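Local coordinates for protein diaminopimelate decarboxylase (Aquifex aeolicus, PDB 2P3E) that probably catalyses the pyridoxal phosphate-dependent decarboxylation of meso-diaminopimelate to L-lysine, the last step of lysine biosynthesis by the diaminopimelate pathway, at residues B[46-51]-B[74-79]; B[52-57]-B[260-265]; B[83-88]-B[92-97]; B[103-108]-B[277-282]; B[201-206]-B[220-225]. One frame throughout, in Å; residues are numbered along the deposited sequence.

Contact 1. Residues B[46-51]-B[74-79]; sequences ERFEAY and KLLGEL
F48 sets its CG anti to the backbone N, chi1 179°, and this carries the ring across to L76 and L79. On the facing helix L76 brings its CD2 methyl to the root of the ring, 3.8 Å from CB of F48 and a little further from CG and CD1. L79 packs on the same side of the ring, further out, by CD2 and CE2. Its CB lies 3.7 Å from CE2 of F48, and its carbonyl O also lies close to that carbon. The two side chains run past each other in opposite directions. E49 comes in beside them. Its chain bends at chi2 (-54°), and OE2 stands 3.9 Å from CD2 of L79. That oxygen lies in the plane of the F48 ring, at its edge. One water spans the polar atoms beside the apolar packing: it donates to OE2 of E49 at 2.6 Å and to O of L79 at 2.8 Å. The contact packs two helices of the pyridoxal-binding TIM-type barrel, 41-54 and 70-78, against each other. Beneath them lies strand 59-63, where I60 touches F48 and Y62 touches L76. A81, in the loop after helix 70-78, touches both F48 and L76.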
# COMPACT_ATOMS: atom_id res chain seq x y z
N GLU B 46 -12.19 20.66 -16.28
CA GLU B 46 -11.57 21.11 -17.53
C GLU B 46 -10.80 20.01 -18.27
O GLU B 46 -10.80 19.99 -19.50
CB GLU B 46 -10.66 22.32 -17.31
CG GLU B 46 -11.45 23.60 -17.06
CD GLU B 46 -10.63 24.70 -16.41
OE1 GLU B 46 -9.39 24.65 -16.47
OE2 GLU B 46 -11.26 25.62 -15.84
N ARG B 47 -10.14 19.13 -17.52
CA ARG B 47 -9.52 17.94 -18.15
C ARG B 47 -10.57 17.03 -18.79
O ARG B 47 -10.35 16.52 -19.90
CB ARG B 47 -8.69 17.12 -17.15
CG ARG B 47 -7.55 17.90 -16.50
CD ARG B 47 -6.49 18.36 -17.50
NE ARG B 47 -5.66 17.22 -17.89
CZ ARG B 47 -4.43 17.30 -18.37
NH1 ARG B 47 -3.84 18.49 -18.55
NH2 ARG B 47 -3.78 16.18 -18.68
N PHE B 48 -11.67 16.81 -18.09
CA PHE B 48 -12.75 16.00 -18.63
C PHE B 48 -13.34 16.65 -19.89
O PHE B 48 -13.59 15.96 -20.89
CB PHE B 48 -13.88 15.74 -17.62
CG PHE B 48 -15.02 14.93 -18.19
CD1 PHE B 48 -14.92 13.55 -18.29
CD2 PHE B 48 -16.18 15.56 -18.64
CE1 PHE B 48 -15.97 12.79 -18.84
CE2 PHE B 48 -17.25 14.80 -19.18
CZ PHE B 48 -17.13 13.42 -19.29
N GLU B 49 -13.56 17.96 -19.81
CA GLU B 49 -14.14 18.71 -20.92
C GLU B 49 -13.21 18.74 -22.13
O GLU B 49 -13.67 18.79 -23.28
CB GLU B 49 -14.54 20.13 -20.50
CG GLU B 49 -15.75 20.21 -19.55
CD GLU B 49 -16.98 19.48 -20.07
OE1 GLU B 49 -17.24 19.52 -21.29
OE2 GLU B 49 -17.70 18.88 -19.24
N ALA B 50 -11.91 18.73 -21.89
CA ALA B 50 -10.93 18.61 -22.97
C ALA B 50 -11.12 17.32 -23.79
O ALA B 50 -10.99 17.35 -25.02
CB ALA B 50 -9.52 18.72 -22.44
N TYR B 51 -11.41 16.21 -23.10
CA TYR B 51 -11.73 14.95 -23.77
C TYR B 51 -13.05 15.06 -24.55
O TYR B 51 -13.13 14.62 -25.70
CB TYR B 51 -11.81 13.81 -22.74
CG TYR B 51 -10.46 13.18 -22.45
CD1 TYR B 51 -9.74 13.52 -21.31
CD2 TYR B 51 -9.92 12.24 -23.33
CE1 TYR B 51 -8.48 12.93 -21.05
CE2 TYR B 51 -8.66 11.65 -23.09
CZ TYR B 51 -7.96 12.00 -21.95
OH TYR B 51 -6.75 11.41 -21.71
N LYS B 74 -18.55 11.64 -8.36
CA LYS B 74 -19.85 12.33 -8.59
C LYS B 74 -19.69 13.55 -9.47
O LYS B 74 -20.49 13.77 -10.39
CB LYS B 74 -20.55 12.68 -7.28
CG LYS B 74 -21.96 13.32 -7.51
CD LYS B 74 -22.76 13.32 -6.24
CE LYS B 74 -24.25 13.45 -6.54
NZ LYS B 74 -24.82 12.09 -6.93
N LEU B 75 -18.65 14.33 -9.20
CA LEU B 75 -18.29 15.50 -9.99
C LEU B 75 -18.19 15.21 -11.50
O LEU B 75 -18.74 15.95 -12.35
CB LEU B 75 -16.96 16.05 -9.45
CG LEU B 75 -16.59 17.53 -9.57
CD1 LEU B 75 -17.48 18.37 -8.64
CD2 LEU B 75 -15.13 17.78 -9.23
N LEU B 76 -17.49 14.13 -11.85
CA LEU B 76 -17.35 13.67 -13.23
C LEU B 76 -18.66 13.11 -13.77
O LEU B 76 -19.05 13.41 -14.91
CB LEU B 76 -16.22 12.63 -13.34
CG LEU B 76 -14.83 13.23 -13.06
CD1 LEU B 76 -13.81 12.15 -12.69
CD2 LEU B 76 -14.35 14.05 -14.25
N GLY B 77 -19.34 12.30 -12.97
CA GLY B 77 -20.65 11.75 -13.34
C GLY B 77 -21.66 12.82 -13.73
O GLY B 77 -22.46 12.63 -14.65
N GLU B 78 -21.61 13.96 -13.04
CA GLU B 78 -22.52 15.09 -13.32
C GLU B 78 -22.19 15.77 -14.65
O GLU B 78 -23.05 16.43 -15.26
CB GLU B 78 -22.49 16.11 -12.18
CG GLU B 78 -23.13 15.62 -10.87
CD GLU B 78 -24.65 15.82 -10.82
OE1 GLU B 78 -25.23 16.20 -11.87
OE2 GLU B 78 -25.27 15.59 -9.75
N LEU B 79 -20.95 15.60 -15.11
CA LEU B 79 -20.53 16.10 -16.42
C LEU B 79 -20.84 15.15 -17.58
O LEU B 79 -20.60 15.49 -18.74
CB LEU B 79 -19.06 16.48 -16.42
CG LEU B 79 -18.64 17.55 -15.41
CD1 LEU B 79 -17.11 17.68 -15.39
CD2 LEU B 79 -19.31 18.90 -15.68
O HOH W 1 -20.11 18.02 -19.79

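Contact 2. Residues B[52-57]-B[260-265]; sequences RKAFPD and DLADLL
The ring of F55 lies over A262, and the methyl of A262 is the bump that meets its face. CB of A262 sits 4.0 Å from the ring centroid, 22° off the normal, in a CH-pi contact displaced toward the rim. The ring's far end pushes in closer still. CZ of F55 comes to 3.4 Å from CA of A262, so the ring bears on the helix backbone itself. The short alanine side chain allows this close approach. L261 borders the same spot, with its CD2 3.9 Å from CZ of F55. A54 meets the same methyl from beside the ring: its carbonyl O is 3.4 Å from CB of A262, and the two CB atoms are 4.1 Å apart. The small residues let the chains come close, with the CA atoms of A54 and A262 5.9 Å apart. These are neighbouring outer helices of the TIM-type barrel. Helix 41-54 ends here, F55 being the first residue to leave helical angles, and it meets helix 258-269, some 200 residues later in the chain. F55 keeps CG beside its backbone N, chi1 -63°, which sends the ring across to the other helix. With F55 cut back to an alanine, the A262 methyl is likely to lose its ring partner and a gap to open beside L261. P258 and Q259, at the start of helix 258-269, touch A54 as well.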
# COMPACT_ATOMS: atom_id res chain seq x y z
N ARG B 52 -14.07 15.65 -23.92
CA ARG B 52 -15.37 15.82 -24.57
C ARG B 52 -15.27 16.66 -25.85
O ARG B 52 -15.88 16.31 -26.86
CB ARG B 52 -16.38 16.47 -23.62
CG ARG B 52 -16.73 15.66 -22.40
CD ARG B 52 -17.73 14.55 -22.71
CZ ARG B 52 -19.41 11.52 -22.64
NH1 ARG B 52 -20.41 11.20 -23.48
NH2 ARG B 52 -19.00 10.66 -21.71
N LYS B 53 -14.52 17.75 -25.79
CA LYS B 53 -14.32 18.64 -26.92
C LYS B 53 -13.51 17.94 -28.02
O LYS B 53 -13.88 17.99 -29.19
CB LYS B 53 -13.64 19.93 -26.46
CG LYS B 53 -13.29 20.89 -27.57
CD LYS B 53 -12.72 22.20 -27.03
CE LYS B 53 -12.16 23.09 -28.14
NZ LYS B 53 -11.84 24.43 -27.58
N ALA B 54 -12.43 17.26 -27.62
CA ALA B 54 -11.61 16.49 -28.57
C ALA B 54 -12.32 15.32 -29.24
O ALA B 54 -12.08 15.05 -30.41
CB ALA B 54 -10.29 16.03 -27.91
N PHE B 55 -13.18 14.62 -28.48
CA PHE B 55 -13.94 13.45 -28.95
C PHE B 55 -15.44 13.63 -28.64
O PHE B 55 -15.99 12.95 -27.76
CB PHE B 55 -13.44 12.14 -28.30
CG PHE B 55 -12.01 11.79 -28.63
CD1 PHE B 55 -11.71 10.93 -29.68
CD2 PHE B 55 -10.95 12.31 -27.88
CE1 PHE B 55 -10.39 10.60 -29.98
CE2 PHE B 55 -9.62 11.98 -28.18
CZ PHE B 55 -9.35 11.12 -29.22
N PRO B 56 -16.11 14.55 -29.37
CA PRO B 56 -17.50 14.90 -29.05
C PRO B 56 -18.54 13.79 -29.19
O PRO B 56 -19.62 13.90 -28.63
CB PRO B 56 -17.79 16.07 -30.02
CG PRO B 56 -16.89 15.83 -31.18
CD PRO B 56 -15.60 15.34 -30.51
N ASP B 57 -18.23 12.73 -29.93
CA ASP B 57 -19.18 11.64 -30.13
C ASP B 57 -18.81 10.40 -29.29
O ASP B 57 -19.53 9.40 -29.31
CB ASP B 57 -19.24 11.28 -31.63
CG ASP B 57 -19.56 12.50 -32.50
OD1 ASP B 57 -20.49 13.26 -32.16
OD2 ASP B 57 -18.87 12.71 -33.52
N ASP B 260 -4.52 16.31 -29.27
CA ASP B 260 -3.41 15.65 -29.99
C ASP B 260 -3.73 14.20 -30.36
O ASP B 260 -3.36 13.74 -31.45
CB ASP B 260 -2.09 15.70 -29.21
CG ASP B 260 -1.69 17.11 -28.85
OD1 ASP B 260 -1.85 18.00 -29.71
OD2 ASP B 260 -1.22 17.33 -27.70
N LEU B 261 -4.39 13.48 -29.45
CA LEU B 261 -4.81 12.10 -29.72
C LEU B 261 -5.90 12.08 -30.77
O LEU B 261 -5.87 11.24 -31.66
CB LEU B 261 -5.27 11.40 -28.44
CG LEU B 261 -5.65 9.92 -28.58
CD1 LEU B 261 -4.45 9.03 -28.93
CD2 LEU B 261 -6.37 9.41 -27.30
N ALA B 262 -6.85 13.01 -30.67
CA ALA B 262 -7.93 13.08 -31.65
C ALA B 262 -7.38 13.33 -33.06
O ALA B 262 -7.83 12.72 -34.02
CB ALA B 262 -8.96 14.14 -31.27
N ASP B 263 -6.39 14.23 -33.15
CA ASP B 263 -5.71 14.55 -34.42
C ASP B 263 -4.98 13.33 -34.99
O ASP B 263 -5.07 13.03 -36.20
CB ASP B 263 -4.69 15.69 -34.23
CG ASP B 263 -5.35 17.05 -33.91
OD1 ASP B 263 -6.57 17.22 -34.10
OD2 ASP B 263 -4.64 17.95 -33.44
N LEU B 264 -4.26 12.63 -34.13
CA LEU B 264 -3.54 11.44 -34.54
C LEU B 264 -4.49 10.37 -35.10
O LEU B 264 -4.12 9.66 -36.04
CB LEU B 264 -2.73 10.87 -33.38
CG LEU B 264 -1.85 9.64 -33.70
CD1 LEU B 264 -0.67 10.00 -34.63
CD2 LEU B 264 -1.36 8.97 -32.41
N LEU B 265 -5.68 10.25 -34.51
CA LEU B 265 -6.57 9.12 -34.82
C LEU B 265 -7.75 9.44 -35.74
O LEU B 265 -8.49 8.54 -36.13
CB LEU B 265 -7.12 8.48 -33.51
CG LEU B 265 -6.14 7.96 -32.45
CD1 LEU B 265 -6.91 7.37 -31.27
CD2 LEU B 265 -5.16 6.93 -33.03

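Contact 3. Residues B[83-88]-B[92-97]; sequences ADIVSG and YLAKKA
Y92 meets G88 at the root of its side chain and through its backbone. The N of Y92 donates to O of G88 at 3.0 Å, a first-turn bond of helix 88-96. CB of Y92 is 3.6 Å from the same O. From CB the chain turns away from 83-88, because CG stands roughly anti to the backbone N, chi1 151°. One face of the ring then lies over CG of K96, one turn further along the helix. The ring also meets that of Y410 of the second subunit, their planes at about 40°. At the tip, OH is hydrogen-bonded to D411 of the second subunit. The side chain thus starts inside its own subunit and ends at the dimer interface. Strand 82-85, helix 88-96 and strand 104-106 form a beta-alpha-beta unit of the barrel, and this contact folds the helix back onto its first strand. The strand side is met by the small A94. CB of A94 lies 3.7 Å from CB of A83, and CG2 of I85 approaches the same methyl at 4.4 Å. With methyl groups meeting here, helix and strand come near, the CA atoms of A83 and A94 being 6.4 Å apart. S87 is the N-cap of the helix. Its OG is hydrogen-bonded to N of E90 and also to O of N386 of the second subunit.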
# COMPACT_ATOMS: atom_id res chain seq x y z
N ALA B 83 -17.89 5.32 -16.34
CA ALA B 83 -16.93 4.73 -15.41
C ALA B 83 -16.33 3.45 -15.99
O ALA B 83 -17.05 2.54 -16.42
CB ALA B 83 -17.55 4.50 -14.02
N ASP B 84 -15.01 3.42 -16.03
CA ASP B 84 -14.24 2.22 -16.33
C ASP B 84 -13.87 1.62 -14.98
O ASP B 84 -13.11 2.21 -14.21
CB ASP B 84 -13.01 2.60 -17.17
CG ASP B 84 -11.88 1.55 -17.13
OD1 ASP B 84 -12.13 0.35 -17.12
OD2 ASP B 84 -10.69 1.97 -17.10
N ILE B 85 -14.45 0.46 -14.69
CA ILE B 85 -14.29 -0.18 -13.39
C ILE B 85 -13.53 -1.49 -13.49
O ILE B 85 -13.52 -2.11 -14.56
CB ILE B 85 -15.68 -0.42 -12.70
CG1 ILE B 85 -16.53 -1.43 -13.49
CG2 ILE B 85 -16.40 0.94 -12.50
CD1 ILE B 85 -17.75 -2.02 -12.74
N VAL B 86 -12.89 -1.90 -12.39
CA VAL B 86 -12.15 -3.17 -12.33
C VAL B 86 -12.52 -4.03 -11.10
O VAL B 86 -11.85 -5.01 -10.80
CB VAL B 86 -10.57 -2.94 -12.38
CG1 VAL B 86 -10.18 -2.20 -13.66
CG2 VAL B 86 -10.11 -2.15 -11.17
N SER B 87 -13.61 -3.69 -10.41
CA SER B 87 -14.01 -4.45 -9.22
C SER B 87 -15.45 -4.12 -8.87
O SER B 87 -16.02 -3.13 -9.37
CB SER B 87 -13.11 -4.08 -8.02
OG SER B 87 -13.45 -2.78 -7.54
N GLY B 88 -16.03 -4.96 -8.02
CA GLY B 88 -17.36 -4.74 -7.46
C GLY B 88 -17.41 -3.48 -6.62
O GLY B 88 -18.42 -2.81 -6.59
N TYR B 92 -19.98 -0.34 -7.18
CA TYR B 92 -20.70 0.27 -6.05
C TYR B 92 -20.49 1.77 -6.06
O TYR B 92 -21.45 2.55 -5.99
CB TYR B 92 -20.24 -0.38 -4.73
CG TYR B 92 -20.30 0.47 -3.47
CD1 TYR B 92 -21.37 0.37 -2.58
CD2 TYR B 92 -19.25 1.34 -3.14
CE1 TYR B 92 -21.43 1.13 -1.41
CE2 TYR B 92 -19.30 2.13 -1.98
CZ TYR B 92 -20.39 2.01 -1.12
OH TYR B 92 -20.42 2.76 0.03
N LEU B 93 -19.22 2.17 -6.17
CA LEU B 93 -18.83 3.56 -6.16
C LEU B 93 -19.41 4.34 -7.33
O LEU B 93 -19.99 5.42 -7.14
CB LEU B 93 -17.32 3.64 -6.16
CG LEU B 93 -16.62 4.93 -5.76
CD1 LEU B 93 -16.76 5.19 -4.26
CD2 LEU B 93 -15.20 4.68 -6.13
N ALA B 94 -19.30 3.78 -8.53
CA ALA B 94 -19.83 4.45 -9.73
C ALA B 94 -21.34 4.68 -9.56
O ALA B 94 -21.84 5.78 -9.81
CB ALA B 94 -19.54 3.61 -11.00
N LYS B 95 -22.03 3.63 -9.11
CA LYS B 95 -23.49 3.68 -8.92
C LYS B 95 -23.94 4.68 -7.86
O LYS B 95 -24.89 5.43 -8.08
CB LYS B 95 -24.06 2.27 -8.64
CG LYS B 95 -24.15 1.40 -9.90
CD LYS B 95 -24.33 -0.09 -9.59
CE LYS B 95 -25.77 -0.45 -9.28
NZ LYS B 95 -25.96 -1.93 -9.14
N LYS B 96 -23.22 4.73 -6.73
CA LYS B 96 -23.46 5.70 -5.67
C LYS B 96 -23.23 7.12 -6.13
O LYS B 96 -23.90 8.05 -5.65
CB LYS B 96 -22.53 5.45 -4.48
CG LYS B 96 -22.95 4.31 -3.57
CD LYS B 96 -23.90 4.77 -2.49
CE LYS B 96 -24.16 3.64 -1.52
NZ LYS B 96 -25.31 3.96 -0.62
N ALA B 97 -22.27 7.30 -7.04
CA ALA B 97 -21.99 8.61 -7.60
C ALA B 97 -22.95 9.03 -8.72
O ALA B 97 -22.78 10.10 -9.32
CB ALA B 97 -20.53 8.69 -8.06

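Contact 4. Residues B[103-108]-B[277-282]; sequences RIVYAG and ILEPGR
V105 and E279 point their side chains at each other across the barrel interior and meet at an oblique angle. The valine brings CG2, the branch set between its backbone N and carbonyl carbon. The glutamate brings the end of an extended chain, with chi2 at 173°. OE2 of E279 stops 3.5 Å from CG2 of V105. Beside this pair I277 also points toward V105, and its CD1 lies 4.2 Å from the other methyl, CG1. V105 thus offers one branch to a carboxylate and the other to a hydrocarbon. Strands 104-106 and 275-278 are not paired with each other. They are separated by strands 82-85 and 59-63 in the parallel barrel, and their side chains meet inside it. Here V105 also touches M126 and N128 on strand 126-129. The segment 277-282 holds E279, P280, G281 and R282, assigned by similarity to pyridoxal phosphate binding, with R282 also assigned to the substrate. OE1 of E279 is hydrogen-bonded to H202, while OE2 lies close to OD2 of D240. A methyl offers OE2 no more than packing, so the carboxylate's orientation probably rests on H202. This is consistent with related fold-type III decarboxylases, whose matching glutamate faces the cofactor's pyridine nitrogen.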
# COMPACT_ATOMS: atom_id res chain seq x y z
N ARG B 103 -23.34 3.53 -18.89
CA ARG B 103 -22.05 4.18 -19.15
C ARG B 103 -20.89 3.50 -18.38
O ARG B 103 -19.82 4.07 -18.23
CB ARG B 103 -22.11 5.66 -18.81
CG ARG B 103 -23.24 6.46 -19.53
CD ARG B 103 -22.94 7.97 -19.59
NE ARG B 103 -22.58 8.54 -18.28
CZ ARG B 103 -23.33 9.39 -17.57
NH1 ARG B 103 -24.51 9.82 -18.03
NH2 ARG B 103 -22.87 9.85 -16.39
N ILE B 104 -21.11 2.27 -17.93
CA ILE B 104 -20.10 1.55 -17.15
C ILE B 104 -19.52 0.38 -17.94
O ILE B 104 -20.27 -0.45 -18.48
CB ILE B 104 -20.68 1.07 -15.79
CG1 ILE B 104 -21.14 2.28 -14.97
CG2 ILE B 104 -19.68 0.12 -15.04
CD1 ILE B 104 -21.72 1.92 -13.60
N VAL B 105 -18.18 0.32 -18.00
CA VAL B 105 -17.47 -0.80 -18.61
C VAL B 105 -16.55 -1.47 -17.56
O VAL B 105 -15.98 -0.79 -16.71
CB VAL B 105 -16.66 -0.39 -19.88
CG1 VAL B 105 -17.61 0.14 -20.99
CG2 VAL B 105 -15.59 0.67 -19.54
N TYR B 106 -16.42 -2.79 -17.64
CA TYR B 106 -15.77 -3.53 -16.57
C TYR B 106 -14.57 -4.29 -17.13
O TYR B 106 -14.74 -5.24 -17.89
CB TYR B 106 -16.79 -4.49 -15.92
CG TYR B 106 -16.40 -5.20 -14.60
CD1 TYR B 106 -17.38 -5.85 -13.83
CD2 TYR B 106 -15.10 -5.21 -14.11
CE1 TYR B 106 -17.06 -6.51 -12.64
CE2 TYR B 106 -14.77 -5.87 -12.91
CZ TYR B 106 -15.77 -6.51 -12.18
OH TYR B 106 -15.46 -7.17 -10.98
N ALA B 107 -13.37 -3.86 -16.74
CA ALA B 107 -12.13 -4.50 -17.21
C ALA B 107 -11.42 -5.31 -16.12
O ALA B 107 -11.90 -5.44 -15.00
CB ALA B 107 -11.20 -3.49 -17.79
N GLY B 108 -10.27 -5.86 -16.48
CA GLY B 108 -9.40 -6.53 -15.51
C GLY B 108 -9.75 -7.98 -15.25
O GLY B 108 -10.77 -8.50 -15.74
N ILE B 277 -15.01 4.55 -27.21
CA ILE B 277 -14.96 4.70 -25.75
C ILE B 277 -13.50 4.95 -25.37
O ILE B 277 -12.60 4.28 -25.87
CB ILE B 277 -15.49 3.44 -25.02
CG1 ILE B 277 -16.93 3.12 -25.47
CG2 ILE B 277 -15.44 3.65 -23.47
CD1 ILE B 277 -17.53 1.85 -24.83
N LEU B 278 -13.28 5.97 -24.54
CA LEU B 278 -11.96 6.24 -23.95
C LEU B 278 -12.05 6.07 -22.44
O LEU B 278 -13.11 6.31 -21.86
CB LEU B 278 -11.49 7.67 -24.26
CG LEU B 278 -11.27 8.13 -25.71
CD1 LEU B 278 -10.62 9.51 -25.69
CD2 LEU B 278 -10.34 7.20 -26.36
N GLU B 279 -10.94 5.69 -21.82
CA GLU B 279 -10.90 5.40 -20.37
C GLU B 279 -9.84 6.19 -19.58
O GLU B 279 -9.02 5.59 -18.88
CB GLU B 279 -10.69 3.90 -20.15
CG GLU B 279 -11.69 3.03 -20.90
CD GLU B 279 -11.36 1.55 -20.82
OE1 GLU B 279 -10.16 1.18 -20.83
OE2 GLU B 279 -12.32 0.75 -20.76
N PRO B 280 -9.88 7.54 -19.63
CA PRO B 280 -8.78 8.26 -18.96
C PRO B 280 -8.91 8.20 -17.43
O PRO B 280 -10.02 8.34 -16.90
CB PRO B 280 -8.97 9.70 -19.44
CG PRO B 280 -10.43 9.82 -19.70
CD PRO B 280 -10.85 8.48 -20.24
N GLY B 281 -7.78 8.01 -16.74
CA GLY B 281 -7.74 8.12 -15.27
C GLY B 281 -6.76 9.20 -14.85
O GLY B 281 -7.16 10.31 -14.45
N ARG B 282 -5.48 8.87 -14.96
CA ARG B 282 -4.37 9.77 -14.60
C ARG B 282 -4.45 11.15 -15.28
O ARG B 282 -4.15 12.17 -14.63
CB ARG B 282 -3.04 9.12 -14.99
CG ARG B 282 -1.80 9.73 -14.33
CD ARG B 282 -0.51 9.23 -15.00
NE ARG B 282 -0.46 7.76 -15.11
CZ ARG B 282 0.09 6.94 -14.20
NH1 ARG B 282 0.63 7.42 -13.08
NH2 ARG B 282 0.07 5.63 -14.42

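Contact 5. Residues B[201-206]-B[220-225]; sequences IHCHIG and EKVVSL
Strand 196-202 and helix 214-231 begin a beta-alpha-beta unit, and I201 on the strand meets V222 and L225 on the helix. CG2 of I201 lies 3.8 Å from CG1 of V222 and 4.1 Å from CD2 of L225. That methyl stands anti to the backbone N of I201, while CG1, with chi1 -59°, carries CD1 on to CG of L225 at 4.1 Å. I201 and V222 lie alongside each other and point opposite ways, whereas L225 crosses I201 at a slant. In this TIM-type barrel the unit closes with strand 238-240, whose L239 touches I201 and V222. V155 of strand 149-156 touches I201, V222 and L225. Were I201 an alanine, CG1 of V222 and CD2 of L225 would probably lose the methyl they pack on. Further along the chain, C203 faces the other branch of V222, with its SG 3.7 Å from CG2 of V222.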
# COMPACT_ATOMS: atom_id res chain seq x y z
N ILE B 201 -14.86 -4.29 -29.03
CA ILE B 201 -13.44 -4.65 -29.02
C ILE B 201 -12.79 -3.69 -28.04
O ILE B 201 -13.15 -2.52 -28.00
CB ILE B 201 -12.76 -4.46 -30.42
CG1 ILE B 201 -13.46 -5.29 -31.49
CG2 ILE B 201 -11.23 -4.72 -30.32
CD1 ILE B 201 -13.07 -4.91 -32.92
N HIS B 202 -11.84 -4.19 -27.26
CA HIS B 202 -11.15 -3.35 -26.28
C HIS B 202 -9.63 -3.45 -26.45
O HIS B 202 -9.10 -4.55 -26.67
CB HIS B 202 -11.54 -3.74 -24.85
CG HIS B 202 -10.82 -2.98 -23.78
ND1 HIS B 202 -10.07 -3.49 -22.76
CD2 HIS B 202 -10.82 -1.62 -23.59
CE1 HIS B 202 -9.62 -2.47 -22.00
NE2 HIS B 202 -10.07 -1.33 -22.51
N CYS B 203 -8.95 -2.32 -26.35
CA CYS B 203 -7.51 -2.34 -26.14
C CYS B 203 -7.11 -1.30 -25.10
O CYS B 203 -7.71 -0.24 -25.00
CB CYS B 203 -6.74 -2.13 -27.45
SG CYS B 203 -6.89 -0.48 -28.17
N HIS B 204 -6.13 -1.63 -24.27
CA HIS B 204 -5.54 -0.65 -23.37
C HIS B 204 -4.05 -0.88 -23.43
O HIS B 204 -3.54 -1.84 -22.86
CB HIS B 204 -6.07 -0.80 -21.94
CG HIS B 204 -5.44 0.15 -20.96
ND1 HIS B 204 -5.71 1.50 -20.95
CD2 HIS B 204 -4.54 -0.06 -19.97
CE1 HIS B 204 -5.01 2.09 -20.00
NE2 HIS B 204 -4.30 1.16 -19.39
N ILE B 205 -3.36 0.02 -24.13
CA ILE B 205 -1.98 -0.22 -24.55
C ILE B 205 -0.88 0.09 -23.53
O ILE B 205 0.25 -0.36 -23.71
CB ILE B 205 -1.65 0.51 -25.87
CG1 ILE B 205 -1.69 2.04 -25.68
CG2 ILE B 205 -2.60 0.02 -26.98
CD1 ILE B 205 -0.89 2.78 -26.77
N GLY B 206 -1.21 0.83 -22.48
CA GLY B 206 -0.20 1.16 -21.48
C GLY B 206 -0.63 2.36 -20.66
O GLY B 206 -1.79 2.79 -20.72
N GLU B 220 -4.86 1.12 -35.30
CA GLU B 220 -4.90 0.55 -36.65
C GLU B 220 -5.21 -0.94 -36.60
O GLU B 220 -6.07 -1.43 -37.31
CB GLU B 220 -3.58 0.80 -37.38
CG GLU B 220 -3.54 0.29 -38.80
CD GLU B 220 -2.11 0.17 -39.31
OE1 GLU B 220 -1.35 -0.65 -38.73
OE2 GLU B 220 -1.75 0.89 -40.27
N LYS B 221 -4.53 -1.65 -35.70
CA LYS B 221 -4.79 -3.08 -35.50
C LYS B 221 -6.23 -3.36 -35.09
O LYS B 221 -6.85 -4.31 -35.56
CB LYS B 221 -3.83 -3.67 -34.45
CG LYS B 221 -2.35 -3.51 -34.73
CD LYS B 221 -1.88 -4.34 -35.89
CE LYS B 221 -0.35 -4.25 -36.04
NZ LYS B 221 0.08 -5.09 -37.20
N VAL B 222 -6.75 -2.53 -34.18
CA VAL B 222 -8.13 -2.67 -33.73
C VAL B 222 -9.13 -2.39 -34.85
O VAL B 222 -10.14 -3.09 -34.99
CB VAL B 222 -8.43 -1.79 -32.49
CG1 VAL B 222 -9.93 -1.70 -32.24
CG2 VAL B 222 -7.73 -2.39 -31.25
N VAL B 223 -8.82 -1.37 -35.66
CA VAL B 223 -9.67 -1.00 -36.81
C VAL B 223 -9.71 -2.15 -37.82
O VAL B 223 -10.77 -2.50 -38.34
CB VAL B 223 -9.20 0.32 -37.49
CG1 VAL B 223 -9.87 0.53 -38.87
CG2 VAL B 223 -9.49 1.51 -36.59
N SER B 224 -8.54 -2.72 -38.10
CA SER B 224 -8.46 -3.92 -38.95
C SER B 224 -9.24 -5.11 -38.39
O SER B 224 -9.94 -5.80 -39.15
CB SER B 224 -7.01 -4.33 -39.20
OG SER B 224 -6.31 -3.21 -39.75
N LEU B 225 -9.12 -5.36 -37.08
CA LEU B 225 -9.93 -6.41 -36.45
C LEU B 225 -11.42 -6.11 -36.60
O LEU B 225 -12.22 -7.00 -36.88
CB LEU B 225 -9.58 -6.60 -34.96
CG LEU B 225 -10.35 -7.73 -34.23
CD1 LEU B 225 -10.13 -9.12 -34.86
CD2 LEU B 225 -9.93 -7.76 -32.76

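How the contacts relate
All five contacts lie in the pyridoxal-binding barrel. Contacts 1 and 2 share helix 41-54; their centres are about 15 Å apart. L278 of contact 4 touches both: its CD1 lies 3.7 Å from CD2 of Y51 and 3.6 Å from CD2 of F55. Contacts 3 and 4 join through neighbouring strands, with N of I85 2.8 Å from O of V105, a probable hydrogen bond. Contacts 4 and 5 are linked by the hydrogen bond between OE1 of E279 and NE2 of H202, 3.0 Å long. E279 is a pyridoxal phosphate-binding residue by similarity, and its side chain is about 7 Å from that of K65, the cofactor-attachment lysine by similarity, which carries no cofactor here.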